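Local coordinates for enhancer of mRNA-decapping protein 4 homolog (Drosophila melanogaster, PDB 2VXG) that probably takes part in mRNA decapping during mRNA degradation and is required for silencing a subset of endogenous miRNA targets, at residues A[59-64]-A[80-85]; A[74-79]-A[125-130]. All coordinates share one frame; numbering follows the deposited sequence.

Contact 1: residues A[59-64]-A[80-85]; sequences SLIQQI and NEALLA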
# COMPACT_ATOMS: atom_id res chain seq x y z
N SER A 59 -4.25 -1.25 -5.11
CA SER A 59 -4.23 -2.63 -4.56
C SER A 59 -3.35 -2.75 -3.29
O SER A 59 -3.73 -3.39 -2.32
CB SER A 59 -3.73 -3.60 -5.64
OG SER A 59 -3.63 -4.95 -5.18
N LEU A 60 -2.17 -2.17 -3.33
CA LEU A 60 -1.26 -2.13 -2.19
C LEU A 60 -1.95 -1.44 -1.03
O LEU A 60 -1.97 -1.97 0.10
CB LEU A 60 0.05 -1.42 -2.59
CG LEU A 60 1.23 -1.32 -1.65
CD1 LEU A 60 1.63 -2.79 -1.32
CD2 LEU A 60 2.41 -0.55 -2.32
N ILE A 61 -2.60 -0.31 -1.30
CA ILE A 61 -3.36 0.41 -0.27
C ILE A 61 -4.45 -0.51 0.34
O ILE A 61 -4.58 -0.59 1.59
CB ILE A 61 -4.05 1.71 -0.79
CG1 ILE A 61 -3.01 2.83 -0.96
CG2 ILE A 61 -5.14 2.18 0.19
CD1 ILE A 61 -3.52 4.03 -1.78
N GLN A 62 -5.17 -1.18 -0.52
CA GLN A 62 -6.16 -2.11 -0.13
C GLN A 62 -5.63 -3.25 0.77
O GLN A 62 -6.11 -3.49 1.84
CB GLN A 62 -6.87 -2.58 -1.37
CG GLN A 62 -8.07 -3.38 -1.14
CD GLN A 62 -7.80 -4.84 -0.95
OE1 GLN A 62 -7.16 -5.46 -1.76
NE2 GLN A 62 -8.30 -5.39 0.11
N GLN A 63 -4.58 -3.88 0.32
CA GLN A 63 -4.04 -5.07 0.94
C GLN A 63 -3.36 -4.80 2.29
O GLN A 63 -3.55 -5.57 3.24
CB GLN A 63 -3.09 -5.79 -0.01
CG GLN A 63 -3.86 -6.36 -1.22
CD GLN A 63 -3.21 -7.53 -1.86
OE1 GLN A 63 -2.34 -8.17 -1.30
NE2 GLN A 63 -3.60 -7.80 -3.10
N ILE A 64 -2.59 -3.73 2.36
CA ILE A 64 -1.90 -3.34 3.58
C ILE A 64 -2.98 -3.01 4.66
O ILE A 64 -2.85 -3.44 5.83
CB ILE A 64 -0.96 -2.13 3.38
CG1 ILE A 64 0.25 -2.52 2.51
CG2 ILE A 64 -0.48 -1.61 4.78
CD1 ILE A 64 1.12 -1.33 2.09
N ASN A 80 1.37 5.71 3.32
CA ASN A 80 1.67 7.14 3.11
C ASN A 80 2.07 7.46 1.67
O ASN A 80 1.46 8.30 1.03
CB ASN A 80 2.79 7.62 4.04
CG ASN A 80 2.34 7.75 5.52
OD1 ASN A 80 1.15 7.73 5.83
ND2 ASN A 80 3.31 7.88 6.43
N GLU A 81 3.13 6.80 1.19
CA GLU A 81 3.66 7.06 -0.16
C GLU A 81 2.70 6.67 -1.24
O GLU A 81 2.53 7.42 -2.18
CB GLU A 81 4.98 6.37 -0.42
CG GLU A 81 6.10 6.80 0.46
CD GLU A 81 6.72 8.13 0.16
OE1 GLU A 81 6.38 8.83 -0.83
OE2 GLU A 81 7.62 8.47 0.96
N ALA A 82 2.02 5.54 -1.08
CA ALA A 82 1.06 5.13 -2.09
C ALA A 82 -0.07 6.12 -2.22
O ALA A 82 -0.47 6.48 -3.33
CB ALA A 82 0.55 3.70 -1.85
N LEU A 83 -0.61 6.60 -1.09
CA LEU A 83 -1.65 7.64 -1.16
C LEU A 83 -1.14 8.89 -1.87
O LEU A 83 -1.83 9.47 -2.72
CB LEU A 83 -2.14 8.00 0.27
CG LEU A 83 -3.18 9.11 0.49
CD1 LEU A 83 -4.56 8.63 0.05
CD2 LEU A 83 -3.26 9.51 1.97
N LEU A 84 0.04 9.35 -1.49
CA LEU A 84 0.63 10.56 -2.11
C LEU A 84 0.88 10.39 -3.60
O LEU A 84 0.93 11.38 -4.31
CB LEU A 84 1.93 10.96 -1.43
CG LEU A 84 1.85 11.42 0.04
CD1 LEU A 84 3.22 11.68 0.57
CD2 LEU A 84 0.97 12.69 0.19
N ALA A 85 1.03 9.15 -4.06
CA ALA A 85 1.24 8.84 -5.50
C ALA A 85 -0.05 8.67 -6.31
O ALA A 85 0.01 8.58 -7.57
CB ALA A 85 2.10 7.60 -5.65

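Contact 2: residues A[74-79]-A[125-130]; sequences LKQRYL and RLLMKA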
# COMPACT_ATOMS: atom_id res chain seq x y z
N LEU A 74 7.04 0.16 8.18
CA LEU A 74 7.24 -0.18 6.78
C LEU A 74 5.90 -0.03 6.03
O LEU A 74 5.80 0.74 5.06
CB LEU A 74 7.87 -1.56 6.63
CG LEU A 74 7.88 -2.08 5.19
CD1 LEU A 74 8.61 -1.11 4.28
CD2 LEU A 74 8.42 -3.51 5.10
N LYS A 75 4.85 -0.71 6.50
CA LYS A 75 3.58 -0.69 5.82
C LYS A 75 2.91 0.71 5.90
O LYS A 75 2.26 1.12 4.92
CB LYS A 75 2.64 -1.82 6.32
CG LYS A 75 3.09 -3.22 5.82
CD LYS A 75 2.14 -4.39 6.20
CE LYS A 75 2.08 -4.56 7.74
NZ LYS A 75 1.25 -5.72 8.20
N GLN A 76 3.08 1.41 7.01
CA GLN A 76 2.52 2.76 7.15
C GLN A 76 3.14 3.68 6.16
O GLN A 76 2.47 4.44 5.50
CB GLN A 76 2.74 3.36 8.53
CG GLN A 76 2.06 4.77 8.74
CD GLN A 76 0.58 4.82 8.32
OE1 GLN A 76 -0.14 3.84 8.48
NE2 GLN A 76 0.12 5.97 7.78
N ARG A 77 4.46 3.62 6.08
CA ARG A 77 5.21 4.47 5.19
C ARG A 77 4.81 4.21 3.74
O ARG A 77 4.64 5.15 2.96
CB ARG A 77 6.71 4.31 5.45
CG ARG A 77 7.57 5.34 4.80
CD ARG A 77 8.13 4.90 3.47
NE ARG A 77 9.04 3.76 3.62
CZ ARG A 77 10.14 3.56 2.91
NH1 ARG A 77 10.52 4.44 1.98
NH2 ARG A 77 10.87 2.47 3.16
N TYR A 78 4.64 2.93 3.35
CA TYR A 78 4.04 2.62 2.04
C TYR A 78 2.62 3.08 1.86
O TYR A 78 2.26 3.49 0.77
CB TYR A 78 4.15 1.13 1.66
CG TYR A 78 5.49 0.88 0.96
CD1 TYR A 78 5.57 0.72 -0.43
CD2 TYR A 78 6.66 0.87 1.70
CE1 TYR A 78 6.81 0.52 -1.06
CE2 TYR A 78 7.90 0.68 1.09
CZ TYR A 78 7.96 0.51 -0.29
OH TYR A 78 9.20 0.32 -0.89
N LEU A 79 1.80 3.00 2.92
CA LEU A 79 0.44 3.55 2.83
C LEU A 79 0.52 5.04 2.56
O LEU A 79 -0.20 5.54 1.71
CB LEU A 79 -0.35 3.37 4.12
CG LEU A 79 -0.90 2.00 4.41
CD1 LEU A 79 -1.75 2.15 5.69
CD2 LEU A 79 -1.65 1.46 3.20
N ARG A 125 -4.02 8.41 12.20
CA ARG A 125 -4.97 9.50 12.35
C ARG A 125 -4.69 10.64 11.35
O ARG A 125 -5.60 11.19 10.76
CB ARG A 125 -5.01 10.02 13.79
CG ARG A 125 -5.60 9.02 14.82
CD ARG A 125 -5.46 9.64 16.23
NE ARG A 125 -6.44 10.70 16.40
CZ ARG A 125 -6.26 11.83 17.10
NH1 ARG A 125 -5.11 12.08 17.72
NH2 ARG A 125 -7.24 12.73 17.15
N LEU A 126 -3.42 10.92 11.12
CA LEU A 126 -3.05 11.93 10.15
C LEU A 126 -3.42 11.45 8.75
O LEU A 126 -3.86 12.25 7.91
CB LEU A 126 -1.53 12.19 10.20
CG LEU A 126 -1.05 13.23 9.18
CD1 LEU A 126 -1.65 14.57 9.52
CD2 LEU A 126 0.47 13.27 9.19
N LEU A 127 -3.16 10.18 8.46
CA LEU A 127 -3.54 9.63 7.19
C LEU A 127 -5.04 9.78 6.90
O LEU A 127 -5.39 10.09 5.76
CB LEU A 127 -3.02 8.20 7.02
CG LEU A 127 -3.26 7.47 5.67
CD1 LEU A 127 -2.26 7.79 4.57
CD2 LEU A 127 -3.32 5.94 5.88
N MET A 128 -5.89 9.58 7.91
CA MET A 128 -7.34 9.70 7.81
C MET A 128 -7.76 11.14 7.45
O MET A 128 -8.64 11.35 6.61
CB MET A 128 -7.99 9.22 9.11
CG MET A 128 -7.86 7.73 9.36
SD MET A 128 -8.31 7.21 11.01
CE MET A 128 -6.75 6.91 11.82
N LYS A 129 -7.06 12.13 8.00
CA LYS A 129 -7.25 13.55 7.54
C LYS A 129 -6.85 13.79 6.08
O LYS A 129 -7.55 14.48 5.32
CB LYS A 129 -6.45 14.53 8.39
CG LYS A 129 -6.93 14.69 9.77
CD LYS A 129 -8.27 15.43 9.89
CE LYS A 129 -8.86 15.19 11.28
NZ LYS A 129 -10.00 16.10 11.58
N ALA A 130 -5.71 13.23 5.68
CA ALA A 130 -5.24 13.36 4.31
C ALA A 130 -6.23 12.74 3.33
O ALA A 130 -6.43 13.27 2.25
CB ALA A 130 -3.90 12.68 4.15

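Contact 1: residues A[59-64]-A[80-85]
Ile61 and Ala82 meet where the helices that carry them come nearest within these segments, their CA atoms 6.7 Å apart, and the contact between them is wholly apolar. CG1 of Ile61 rests on CB of Ala82 at 3.8 Å. The methyl beyond it, CD1 of Ile61, is 4.1 Å from the same CB of Ala82. It continues to the backbone, where Ile61 CD1 comes within 3.9 Å of Leu83 N. The branched side chain thus lies across the small alanine and ends against the helix main chain. Its first torsion explains this reach: CG1 stands anti to the carbonyl carbon (chi1 -76°), and an extended second torsion (166°) sends CD1 onward. This packing of isoleucine on alanine joins helices 54-66 and 73-85, consecutive members of the all-helical C-terminal domain of Ge-1, whose family belongs to the TPR clan. No hydrogen bond crosses between the segments; their polar links run elsewhere. Gln63 NE2 bonds to the carbonyl of Leu24, whereas the O of Ala85 accepts from Gln54 NE2, a second tie between the two helices. Further apolar cover comes from Ile86, which touches Ile61, and from Val32 and Leu36 of helix 29-38, which pack on Leu60.

Contact 2: residues A[74-79]-A[125-130]
Leu127 reaches from helix 121-134 toward Gln76 and Leu79, and its side chain can be followed outward atom by atom. CB meets the amide end of glutamine first, with NE2 of Gln76 3.9 Å away. At CG, placed anti to the backbone N (chi1 -176°), the chain forks. One methyl, CD2, stays beside the same nitrogen, 3.9 Å from Gln76 NE2, and also touches CD1 of Leu79 at 4.1 Å. The other, CD1 of Leu127, lies 4.2 Å from the carbonyl O of Leu79. Thus a polar nitrogen skirts two carbons of one leucine without bonding to them, as Gln76 and Leu127 run past each other in opposite senses. The side chains of Leu79 and Leu127 instead cross at about a right angle. A bend at chi2 (50°) folds the glutamine chain, whose amide is anchored elsewhere: OE1 of Gln76 is hydrogen-bonded to His71 NE2, and its NE2 makes a weak bond to Asn80 OD1. The next residue, Met128, packs instead on Tyr105, Cys108 and Ile112 of helix 91-114. This is a buried helix-to-helix contact within the all-helical C-terminal domain of Ge-1, and it joins helix 73-85 to the last helix, 121-134.

In the fold
Helix 73-85 is common to both contacts: contact 1 ties it to helix 54-66 and contact 2 to helix 121-134. The centres of the contacts are about 9 Å apart, and the centre of contact 1 lies about 3 Å from the centre of the chain. They touch directly. Ile64 CG2 packs 3.5 Å from Lys75 CB and 3.6 Å from Leu79 CD2, while Asn80 OD1 is 3.6 Å from Leu127 CD1, a methyl that Leu83 also packs against. Leu79, touched by Ile64 and by Leu127, links the apolar packing of helix 54-66 through helix 73-85 to helix 121-134, within the C-terminal domain of the protein.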